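Cellobiose 2-epimerase (Spirochaeta thermophila DSM 6192, PDB 5ZIG) probably catalyses the reversible epimerisation of cellobiose at C2 of its reducing-end glucose, giving beta-glucosyl-(1->4)-mannose. Local coordinates at residues Phe124-Leu129 and Trp146-Leu151; Ala131-Ser136 and Phe205-Glu210; His194-Glu199 and Ala382-Ser387. One frame throughout, in Å; residues are numbered along the deposited sequence.

Interaction 1. Residues Phe124-Leu129 and Trp146-Leu151. With EDO (1,2-ethanediol), chain E.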
loop_
_atom_site.group_PDB
_atom_site.type_symbol
_atom_site.label_atom_id
_atom_site.label_comp_id
_atom_site.label_asym_id
_atom_site.label_seq_id
_atom_site.Cartn_x
_atom_site.Cartn_y
_atom_site.Cartn_z
ATOM N N PHE A 124 1.216 3.749 -8.204
ATOM C CA PHE A 124 0.691 2.389 -8.134
ATOM C C PHE A 124 0.754 1.684 -9.483
ATOM O O PHE A 124 1.003 0.480 -9.537
ATOM C CB PHE A 124 -0.753 2.391 -7.607
ATOM C CG PHE A 124 -0.852 2.074 -6.146
ATOM C CD1 PHE A 124 -0.755 0.765 -5.699
ATOM C CD2 PHE A 124 -0.970 3.090 -5.213
ATOM C CE1 PHE A 124 -0.805 0.461 -4.322
ATOM C CE2 PHE A 124 -1.008 2.805 -3.846
ATOM C CZ PHE A 124 -0.937 1.479 -3.402
ATOM N N ALA A 125 0.555 2.412 -10.585
ATOM C CA ALA A 125 0.675 1.785 -11.895
ATOM C C ALA A 125 2.094 1.277 -12.113
ATOM O O ALA A 125 2.297 0.165 -12.606
ATOM C CB ALA A 125 0.277 2.770 -13.010
ATOM N N VAL A 126 3.091 2.088 -11.775
ATOM C CA VAL A 126 4.469 1.633 -11.923
ATOM C C VAL A 126 4.691 0.383 -11.072
ATOM O O VAL A 126 5.119 -0.664 -11.576
ATOM C CB VAL A 126 5.446 2.767 -11.566
ATOM C CG1 VAL A 126 6.883 2.219 -11.309
ATOM C CG2 VAL A 126 5.439 3.838 -12.661
ATOM N N TYR A 127 4.325 0.470 -9.787
ATOM C CA TYR A 127 4.388 -0.663 -8.847
ATOM C C TYR A 127 3.786 -1.932 -9.444
ATOM O O TYR A 127 4.433 -2.983 -9.489
ATOM C CB TYR A 127 3.654 -0.262 -7.561
ATOM C CG TYR A 127 3.701 -1.215 -6.367
ATOM C CD1 TYR A 127 4.906 -1.648 -5.823
ATOM C CD2 TYR A 127 2.511 -1.625 -5.743
ATOM C CE1 TYR A 127 4.924 -2.517 -4.670
ATOM C CE2 TYR A 127 2.519 -2.442 -4.631
ATOM C CZ TYR A 127 3.722 -2.892 -4.094
ATOM O OH TYR A 127 3.686 -3.738 -2.995
ATOM N N ALA A 128 2.563 -1.834 -9.964
ATOM C CA ALA A 128 1.863 -2.999 -10.484
ATOM C C ALA A 128 2.410 -3.473 -11.823
ATOM O O ALA A 128 2.360 -4.677 -12.112
ATOM C CB ALA A 128 0.370 -2.705 -10.622
ATOM N N LEU A 129 2.895 -2.557 -12.671
ATOM C CA LEU A 129 3.426 -2.974 -13.965
ATOM C C LEU A 129 4.740 -3.716 -13.816
ATOM O O LEU A 129 5.029 -4.630 -14.597
ATOM C CB LEU A 129 3.621 -1.762 -14.876
ATOM C CG LEU A 129 2.358 -1.197 -15.523
ATOM C CD1 LEU A 129 2.531 0.302 -15.767
ATOM C CD2 LEU A 129 2.056 -1.924 -16.821
ATOM N N TRP A 146 8.422 2.352 -17.285
ATOM C CA TRP A 146 9.553 3.263 -17.470
ATOM C C TRP A 146 9.100 4.616 -17.997
ATOM O O TRP A 146 9.624 5.661 -17.579
ATOM C CB TRP A 146 10.565 2.643 -18.426
ATOM C CG TRP A 146 11.551 1.748 -17.770
ATOM C CD1 TRP A 146 11.838 0.455 -18.109
ATOM C CD2 TRP A 146 12.391 2.064 -16.655
ATOM N NE1 TRP A 146 12.814 -0.050 -17.279
ATOM C CE2 TRP A 146 13.166 0.919 -16.376
ATOM C CE3 TRP A 146 12.565 3.204 -15.863
ATOM C CZ2 TRP A 146 14.094 0.889 -15.355
ATOM C CZ3 TRP A 146 13.491 3.167 -14.854
ATOM C CH2 TRP A 146 14.241 2.019 -14.607
ATOM N N GLU A 147 8.142 4.610 -18.932
ATOM C CA GLU A 147 7.549 5.856 -19.402
ATOM C C GLU A 147 6.926 6.634 -18.251
ATOM O O GLU A 147 7.076 7.857 -18.156
ATOM C CB GLU A 147 6.494 5.551 -20.469
ATOM C CG GLU A 147 5.989 6.773 -21.255
ATOM C CD GLU A 147 4.846 6.433 -22.198
ATOM O OE1 GLU A 147 3.807 5.893 -21.755
ATOM O OE2 GLU A 147 4.996 6.686 -23.403
ATOM N N THR A 148 6.220 5.941 -17.357
ATOM C CA THR A 148 5.526 6.629 -16.275
ATOM C C THR A 148 6.515 7.176 -15.244
ATOM O O THR A 148 6.386 8.329 -14.809
ATOM C CB THR A 148 4.512 5.662 -15.630
ATOM O OG1 THR A 148 3.785 4.969 -16.664
ATOM C CG2 THR A 148 3.538 6.402 -14.739
ATOM N N PHE A 149 7.487 6.344 -14.833
ATOM C CA PHE A 149 8.634 6.817 -14.045
ATOM C C PHE A 149 9.217 8.100 -14.634
ATOM O O PHE A 149 9.421 9.094 -13.927
ATOM C CB PHE A 149 9.707 5.725 -14.010
ATOM C CG PHE A 149 10.999 6.128 -13.317
ATOM C CD1 PHE A 149 11.090 6.166 -11.926
ATOM C CD2 PHE A 149 12.108 6.488 -14.062
ATOM C CE1 PHE A 149 12.288 6.515 -11.288
ATOM C CE2 PHE A 149 13.309 6.853 -13.430
ATOM C CZ PHE A 149 13.395 6.859 -12.039
ATOM N N ASP A 150 9.475 8.100 -15.944
ATOM C CA ASP A 150 10.065 9.289 -16.559
ATOM C C ASP A 150 9.175 10.504 -16.365
ATOM O O ASP A 150 9.679 11.615 -16.159
ATOM C CB ASP A 150 10.340 9.041 -18.044
ATOM C CG ASP A 150 11.632 8.285 -18.264
ATOM O OD1 ASP A 150 12.438 8.232 -17.308
ATOM O OD2 ASP A 150 11.841 7.736 -19.370
ATOM N N LEU A 151 7.848 10.312 -16.388
ATOM C CA LEU A 151 6.944 11.447 -16.194
ATOM C C LEU A 151 6.990 11.932 -14.757
ATOM O O LEU A 151 7.009 13.146 -14.498
ATOM C CB LEU A 151 5.511 11.063 -16.557
ATOM C CG LEU A 151 5.099 10.964 -18.024
ATOM C CD1 LEU A 151 3.698 10.371 -18.096
ATOM C CD2 LEU A 151 5.159 12.332 -18.707
HETATM C C1 EDO E . 6.731 -5.509 -1.003
HETATM O O1 EDO E . 6.451 -5.718 -2.392
HETATM C C2 EDO E . 6.849 -4.016 -0.742
HETATM O O2 EDO E . 6.047 -3.348 -1.721
#
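The first torsion of Val126 places CG1 opposite the backbone N (chi1 163°) and leaves CG2 opposite the carbonyl carbon, so that CG2 is the methyl presented to Thr148. Thr148 has OG1 beside its backbone N (chi1 -45°), where it bonds back to Leu144 O, one turn earlier in the same helix, and CG2 anti to that N. With its polar end occupied there, the threonine meets the valine through carbon: Val126 CG2 lies 3.6 Å from Thr148 CB and 3.8 Å from Thr148 CG2. The two side chains slide past one another in opposite senses rather than meeting end on, and Val126 CG2 comes to 3.9 Å from the amide N of Phe149. Such short side chains permit a close approach of the helices, and the CA atoms of Val126 and Thr148 are 6.7 Å apart. Phe102, from a loop, packs on both Ala125 and Thr148, while the ring of Phe149 leads away to meet Tyr201 edge-to-face. Helix 119-136 carries a different chemistry on its other flank. There Tyr127 is stacked on Trp65, and its hydroxyl shares a hydrogen bond with a bound ethanediol, probably from the crystallisation liquor, with Tyr127 OH 2.7 Å from EDO O2, which lies at the ring edge and near its plane. Either oxygen could be the donor. The pairing of an inner helix, 119-136, with the outer helix that follows it, 139-156, through a small seam of valine and threonine carbon is the helical-hairpin packing of an (alpha/alpha)6 barrel, the fold of the N-acylglucosamine 2-epimerase family.

Interaction 2. Residues Ala131-Ser136 and Phe205-Glu210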
loop_
_atom_site.group_PDB
_atom_site.type_symbol
_atom_site.label_atom_id
_atom_site.label_comp_id
_atom_site.label_asym_id
_atom_site.label_seq_id
_atom_site.Cartn_x
_atom_site.Cartn_y
_atom_site.Cartn_z
ATOM N N ALA A 131 5.479 -5.580 -11.167
ATOM C CA ALA A 131 5.058 -6.899 -10.716
ATOM C C ALA A 131 4.570 -7.741 -11.883
ATOM O O ALA A 131 4.923 -8.921 -11.998
ATOM C CB ALA A 131 3.973 -6.755 -9.652
ATOM N N TYR A 132 3.775 -7.136 -12.779
ATOM C CA TYR A 132 3.245 -7.871 -13.919
ATOM C C TYR A 132 4.363 -8.344 -14.830
ATOM O O TYR A 132 4.323 -9.466 -15.347
ATOM C CB TYR A 132 2.261 -7.005 -14.706
ATOM C CG TYR A 132 1.594 -7.775 -15.823
ATOM C CD1 TYR A 132 0.871 -8.910 -15.530
ATOM C CD2 TYR A 132 1.728 -7.408 -17.164
ATOM C CE1 TYR A 132 0.282 -9.652 -16.499
ATOM C CE2 TYR A 132 1.107 -8.162 -18.175
ATOM C CZ TYR A 132 0.381 -9.288 -17.811
ATOM O OH TYR A 132 -0.270 -10.095 -18.720
ATOM N N HIS A 133 5.355 -7.490 -15.060
ATOM C CA HIS A 133 6.482 -7.873 -15.903
ATOM C C HIS A 133 7.183 -9.109 -15.342
ATOM O O HIS A 133 7.391 -10.099 -16.058
ATOM C CB HIS A 133 7.447 -6.696 -16.039
ATOM C CG HIS A 133 8.756 -7.066 -16.653
ATOM N ND1 HIS A 133 8.924 -7.184 -18.014
ATOM C CD2 HIS A 133 9.954 -7.360 -16.098
ATOM C CE1 HIS A 133 10.174 -7.531 -18.271
ATOM N NE2 HIS A 133 10.822 -7.635 -17.126
ATOM N N THR A 134 7.500 -9.084 -14.041
ATOM C CA THR A 134 8.100 -10.242 -13.377
ATOM C C THR A 134 7.236 -11.492 -13.530
ATOM O O THR A 134 7.746 -12.571 -13.850
ATOM C CB THR A 134 8.329 -9.938 -11.888
ATOM O OG1 THR A 134 9.158 -8.777 -11.754
ATOM C CG2 THR A 134 9.039 -11.103 -11.198
ATOM N N ALA A 135 5.926 -11.376 -13.319
ATOM C CA ALA A 135 5.105 -12.584 -13.303
ATOM C C ALA A 135 4.800 -13.108 -14.701
ATOM O O ALA A 135 4.654 -14.324 -14.881
ATOM C CB ALA A 135 3.803 -12.332 -12.542
ATOM N N SER A 136 4.668 -12.228 -15.692
ATOM C CA SER A 136 4.259 -12.647 -17.023
ATOM C C SER A 136 5.382 -12.610 -18.047
ATOM O O SER A 136 5.207 -13.150 -19.148
ATOM C CB SER A 136 3.076 -11.779 -17.529
ATOM O OG SER A 136 3.473 -10.442 -17.809
ATOM N N PHE A 205 13.187 -0.687 -8.766
ATOM C CA PHE A 205 14.623 -0.921 -8.600
ATOM C C PHE A 205 14.936 -2.400 -8.368
ATOM O O PHE A 205 15.926 -2.918 -8.897
ATOM C CB PHE A 205 15.167 -0.083 -7.443
ATOM C CG PHE A 205 16.640 -0.271 -7.194
ATOM C CD1 PHE A 205 17.577 0.295 -8.041
ATOM C CD2 PHE A 205 17.084 -1.021 -6.109
ATOM C CE1 PHE A 205 18.926 0.124 -7.812
ATOM C CE2 PHE A 205 18.427 -1.197 -5.872
ATOM C CZ PHE A 205 19.352 -0.624 -6.723
ATOM N N ARG A 206 14.124 -3.085 -7.558
ATOM C CA ARG A 206 14.313 -4.523 -7.394
ATOM C C ARG A 206 14.214 -5.239 -8.731
ATOM O O ARG A 206 14.982 -6.166 -9.012
ATOM C CB ARG A 206 13.285 -5.097 -6.419
ATOM C CG ARG A 206 13.400 -6.621 -6.300
ATOM C CD ARG A 206 12.389 -7.220 -5.290
ATOM N NE ARG A 206 12.879 -7.075 -3.928
ATOM C CZ ARG A 206 12.455 -6.159 -3.069
ATOM N NH1 ARG A 206 11.507 -5.300 -3.427
ATOM N NH2 ARG A 206 12.975 -6.113 -1.847
ATOM N N THR A 207 13.272 -4.819 -9.576
ATOM C CA THR A 207 13.027 -5.480 -10.854
ATOM C C THR A 207 14.137 -5.188 -11.870
ATOM O O THR A 207 14.451 -6.048 -12.699
ATOM C CB THR A 207 11.653 -5.027 -11.399
ATOM O OG1 THR A 207 10.647 -5.135 -10.367
ATOM C CG2 THR A 207 11.223 -5.824 -12.643
ATOM N N THR A 208 14.759 -4.003 -11.818
ATOM C CA THR A 208 15.669 -3.572 -12.880
ATOM C C THR A 208 17.070 -3.169 -12.426
ATOM O O THR A 208 17.978 -3.163 -13.260
ATOM C CB THR A 208 15.083 -2.374 -13.654
ATOM O OG1 THR A 208 15.039 -1.233 -12.786
ATOM C CG2 THR A 208 13.684 -2.660 -14.183
ATOM N N LYS A 209 17.269 -2.788 -11.164
ATOM C CA LYS A 209 18.575 -2.343 -10.670
ATOM C C LYS A 209 19.094 -1.143 -11.454
ATOM O O LYS A 209 20.308 -0.933 -11.572
ATOM C CB LYS A 209 19.607 -3.479 -10.693
ATOM C CG LYS A 209 19.584 -4.378 -9.462
ATOM C CD LYS A 209 18.445 -5.382 -9.523
ATOM C CE LYS A 209 18.462 -6.164 -10.838
ATOM N NZ LYS A 209 17.411 -7.232 -10.910
ATOM N N GLU A 210 18.179 -0.363 -12.005
ATOM C CA GLU A 210 18.577 0.830 -12.723
ATOM C C GLU A 210 18.999 1.877 -11.697
ATOM O O GLU A 210 18.253 2.137 -10.746
ATOM C CB GLU A 210 17.437 1.310 -13.620
ATOM C CG GLU A 210 17.634 2.675 -14.292
ATOM C CD GLU A 210 18.962 2.807 -15.019
ATOM O OE1 GLU A 210 19.281 1.926 -15.855
ATOM O OE2 GLU A 210 19.680 3.797 -14.745
#
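Thr134 and Thr207 mark the closest backbone approach, their CA atoms 7.3 Å apart, where two adjacent inner helices of the (alpha/alpha)6 barrel come to their C-terminal ends. Helices 119-136 and 191-208 run in the same general direction here, and the second stops at Thr208: Lys209 leaves helical geometry with a positive phi of 58°, although its N still bonds to Phe205 O. The side-chain contact is slight and peripheral. A single methyl, Thr207 CG2, carries it, crossing obliquely to reach Thr134 OG1 at 3.7 Å and His133 CD2 at 4.0 Å. The polar groups are satisfied locally instead: Thr134 OG1 bonds to Ala130 O and Thr207 OG1 to Thr203 O, while His133 ND1 bonds to Asp138 O. Both helix ends are also tied by side chains folding back: Lys209 NZ reaches Arg206 O at 3.3 Å, tilted 30° from the carbonyl plane. On the other helix Tyr132 O accepts both the N and the hydroxyl of Ser136. That hydroxyl comes from above the carbonyl plane, at 2.8 Å from Ser136 OG to Tyr132 O, and Ser136 OG also lies 3.2 Å above the plane of the Tyr132 ring, over its centre.

Interaction 3. Residues His194-Glu199 and Ala382-Ser387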
loop_
_atom_site.group_PDB
_atom_site.type_symbol
_atom_site.label_atom_id
_atom_site.label_comp_id
_atom_site.label_asym_id
_atom_site.label_seq_id
_atom_site.Cartn_x
_atom_site.Cartn_y
_atom_site.Cartn_z
ATOM N N HIS A 194 3.915 10.661 -1.353
ATOM C CA HIS A 194 5.356 10.436 -1.324
ATOM C C HIS A 194 5.685 9.007 -0.913
ATOM O O HIS A 194 6.595 8.390 -1.483
ATOM C CB HIS A 194 6.031 11.455 -0.411
ATOM C CG HIS A 194 6.243 12.775 -1.080
ATOM N ND1 HIS A 194 5.256 13.732 -1.153
ATOM C CD2 HIS A 194 7.295 13.266 -1.776
ATOM C CE1 HIS A 194 5.709 14.777 -1.820
ATOM N NE2 HIS A 194 6.941 14.520 -2.214
ATOM N N LEU A 195 4.920 8.450 0.036
ATOM C CA LEU A 195 5.201 7.093 0.500
ATOM C C LEU A 195 4.964 6.090 -0.612
ATOM O O LEU A 195 5.715 5.123 -0.771
ATOM C CB LEU A 195 4.337 6.750 1.718
ATOM C CG LEU A 195 4.474 5.322 2.281
ATOM C CD1 LEU A 195 5.840 5.201 2.898
ATOM C CD2 LEU A 195 3.424 4.983 3.337
ATOM N N HIS A 196 3.917 6.271 -1.403
ATOM C CA HIS A 196 3.665 5.234 -2.390
ATOM C C HIS A 196 4.525 5.394 -3.630
ATOM O O HIS A 196 4.709 4.424 -4.375
ATOM C CB HIS A 196 2.166 5.174 -2.688
ATOM C CG HIS A 196 1.400 4.556 -1.559
ATOM N ND1 HIS A 196 1.282 3.188 -1.407
ATOM C CD2 HIS A 196 0.774 5.108 -0.491
ATOM C CE1 HIS A 196 0.580 2.929 -0.319
ATOM N NE2 HIS A 196 0.272 4.075 0.262
ATOM N N ILE A 197 5.112 6.568 -3.831
ATOM C CA ILE A 197 6.118 6.672 -4.878
ATOM C C ILE A 197 7.371 5.915 -4.466
ATOM O O ILE A 197 7.949 5.148 -5.249
ATOM C CB ILE A 197 6.426 8.141 -5.199
ATOM C CG1 ILE A 197 5.262 8.760 -5.971
ATOM C CG2 ILE A 197 7.697 8.219 -6.038
ATOM C CD1 ILE A 197 5.086 10.254 -5.711
ATOM N N LEU A 198 7.804 6.106 -3.223
ATOM C CA LEU A 198 8.878 5.280 -2.691
ATOM C C LEU A 198 8.557 3.803 -2.885
ATOM O O LEU A 198 9.387 3.027 -3.378
ATOM C CB LEU A 198 9.093 5.616 -1.214
ATOM C CG LEU A 198 10.084 4.725 -0.479
ATOM C CD1 LEU A 198 11.519 5.042 -0.878
ATOM C CD2 LEU A 198 9.898 4.832 1.037
ATOM N N GLU A 199 7.317 3.414 -2.560
ATOM C CA GLU A 199 6.927 2.008 -2.625
ATOM C C GLU A 199 7.092 1.458 -4.031
ATOM O O GLU A 199 7.684 0.383 -4.234
ATOM C CB GLU A 199 5.485 1.856 -2.133
ATOM C CG GLU A 199 4.804 0.543 -2.468
ATOM C CD GLU A 199 3.311 0.588 -2.168
ATOM O OE1 GLU A 199 2.564 1.328 -2.849
ATOM O OE2 GLU A 199 2.884 -0.093 -1.223
ATOM N N ALA A 382 -9.202 -2.562 -2.609
ATOM C CA ALA A 382 -8.994 -3.599 -3.599
ATOM C C ALA A 382 -8.383 -4.811 -2.904
ATOM O O ALA A 382 -8.669 -5.067 -1.734
ATOM C CB ALA A 382 -8.100 -3.084 -4.735
ATOM N N SER A 383 -7.591 -5.561 -3.612
ATOM C CA SER A 383 -7.005 -6.754 -3.087
ATOM C C SER A 383 -5.546 -6.691 -2.636
ATOM O O SER A 383 -5.004 -7.676 -2.363
ATOM C CB SER A 383 -7.151 -7.851 -4.104
ATOM O OG SER A 383 -6.296 -7.674 -5.141
ATOM N N TYR A 384 -4.986 -5.504 -2.521
ATOM C CA TYR A 384 -3.599 -5.288 -2.200
ATOM C C TYR A 384 -3.127 -5.304 -0.753
ATOM O O TYR A 384 -2.272 -6.028 -0.450
ATOM C CB TYR A 384 -3.102 -4.064 -2.969
ATOM C CG TYR A 384 -2.105 -3.185 -2.342
ATOM C CD1 TYR A 384 -0.767 -3.363 -2.548
ATOM C CD2 TYR A 384 -2.505 -2.131 -1.630
ATOM C CE1 TYR A 384 0.146 -2.503 -2.008
ATOM C CE2 TYR A 384 -1.626 -1.255 -1.113
ATOM C CZ TYR A 384 -0.292 -1.437 -1.294
ATOM O OH TYR A 384 0.516 -0.519 -0.737
ATOM N N HIS A 385 -3.693 -4.522 0.114
ATOM C CA HIS A 385 -3.248 -4.454 1.479
ATOM C C HIS A 385 -3.233 -5.834 2.182
ATOM O O HIS A 385 -2.239 -6.230 2.731
ATOM C CB HIS A 385 -4.066 -3.425 2.241
ATOM C CG HIS A 385 -3.632 -1.999 2.061
ATOM N ND1 HIS A 385 -2.501 -1.479 2.622
ATOM C CD2 HIS A 385 -4.222 -0.972 1.422
ATOM C CE1 HIS A 385 -2.401 -0.208 2.328
ATOM N NE2 HIS A 385 -3.439 0.130 1.612
ATOM N N ASN A 386 -4.338 -6.541 2.099
ATOM C CA ASN A 386 -4.472 -7.835 2.711
ATOM C C ASN A 386 -3.703 -8.958 2.018
ATOM O O ASN A 386 -3.101 -9.717 2.699
ATOM C CB ASN A 386 -5.933 -8.197 3.066
ATOM C CG ASN A 386 -6.866 -8.266 1.874
ATOM O OD1 ASN A 386 -6.456 -8.197 0.747
ATOM N ND2 ASN A 386 -8.146 -8.443 2.156
ATOM N N SER A 387 -3.708 -9.041 0.699
ATOM C CA SER A 387 -2.930 -10.029 0.029
ATOM C C SER A 387 -1.460 -9.796 0.334
ATOM O O SER A 387 -0.757 -10.728 0.568
ATOM C CB SER A 387 -3.061 -10.014 -1.448
ATOM O OG SER A 387 -4.236 -10.574 -1.900
#
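Glu199 and Tyr384 reach for each other from opposite directions, and their meeting point is the tight part of this contact. Tyr384 OH donates to Glu199 OE2 across a very short 2.5 Å; this oxygen lies at the edge of the tyrosine ring, near its plane, while the carboxylate plane is turned 83° from that ring. Glu199 gets there as an extended chain with CG opposite its backbone N (chi1 165°). Its other oxygen is held from within the helix: His196 ND1 donates to Glu199 OE1 at 2.7 Å, nearly straight at 169°; OE1 lies close to the imidazole plane, whereas ND1 approaches from above the carboxylate plane. Arg388 adds a salt bridge to OE2, so both oxygens are gripped. With the carboxylate cut back to an alanine, Arg388 would probably lose its anionic mate, and His196 ND1 and the Tyr384 hydroxyl their acceptor. By contrast, His196 CE1 meets Tyr384 OH loosely, edge-on at 3.5 Å, and the backbones stay far apart, 12.5 Å between the CA atoms of His196 and His385. An ethanediol, probably from the crystallisation liquor, lies about 4 Å from the Glu199 side chain at the nearest atoms, perhaps marking a pocket. The contact spans the middle of the barrel, joining opposed inner helices 191-208 and 384-402, with Phe124 of helix 119-136, Arg62 of helix 57-73 and Glu256 of helix 251-269 packed around it.

Overall arrangement
The three contacts illustrate how one barrel is built from the wall inward. Interaction 1 joins inner to outer helix, interaction 2 inner helix to inner helix, and interaction 3 bridges the middle, its centre about 2 Å from that of the chain. Interactions 1 and 2 share helix 119-136; their centres are about 11 Å apart, and they touch where Trp146 CH2 meets Glu210 CB at 3.4 Å. Interactions 1 and 3 meet through Phe124 CE2 and His196 ND1, also 3.4 Å apart. Interactions 2 and 3 share helix 191-208 without touching. The ethanediol held by Tyr127 lies near Glu199, in the central region where this family probably binds its sugar.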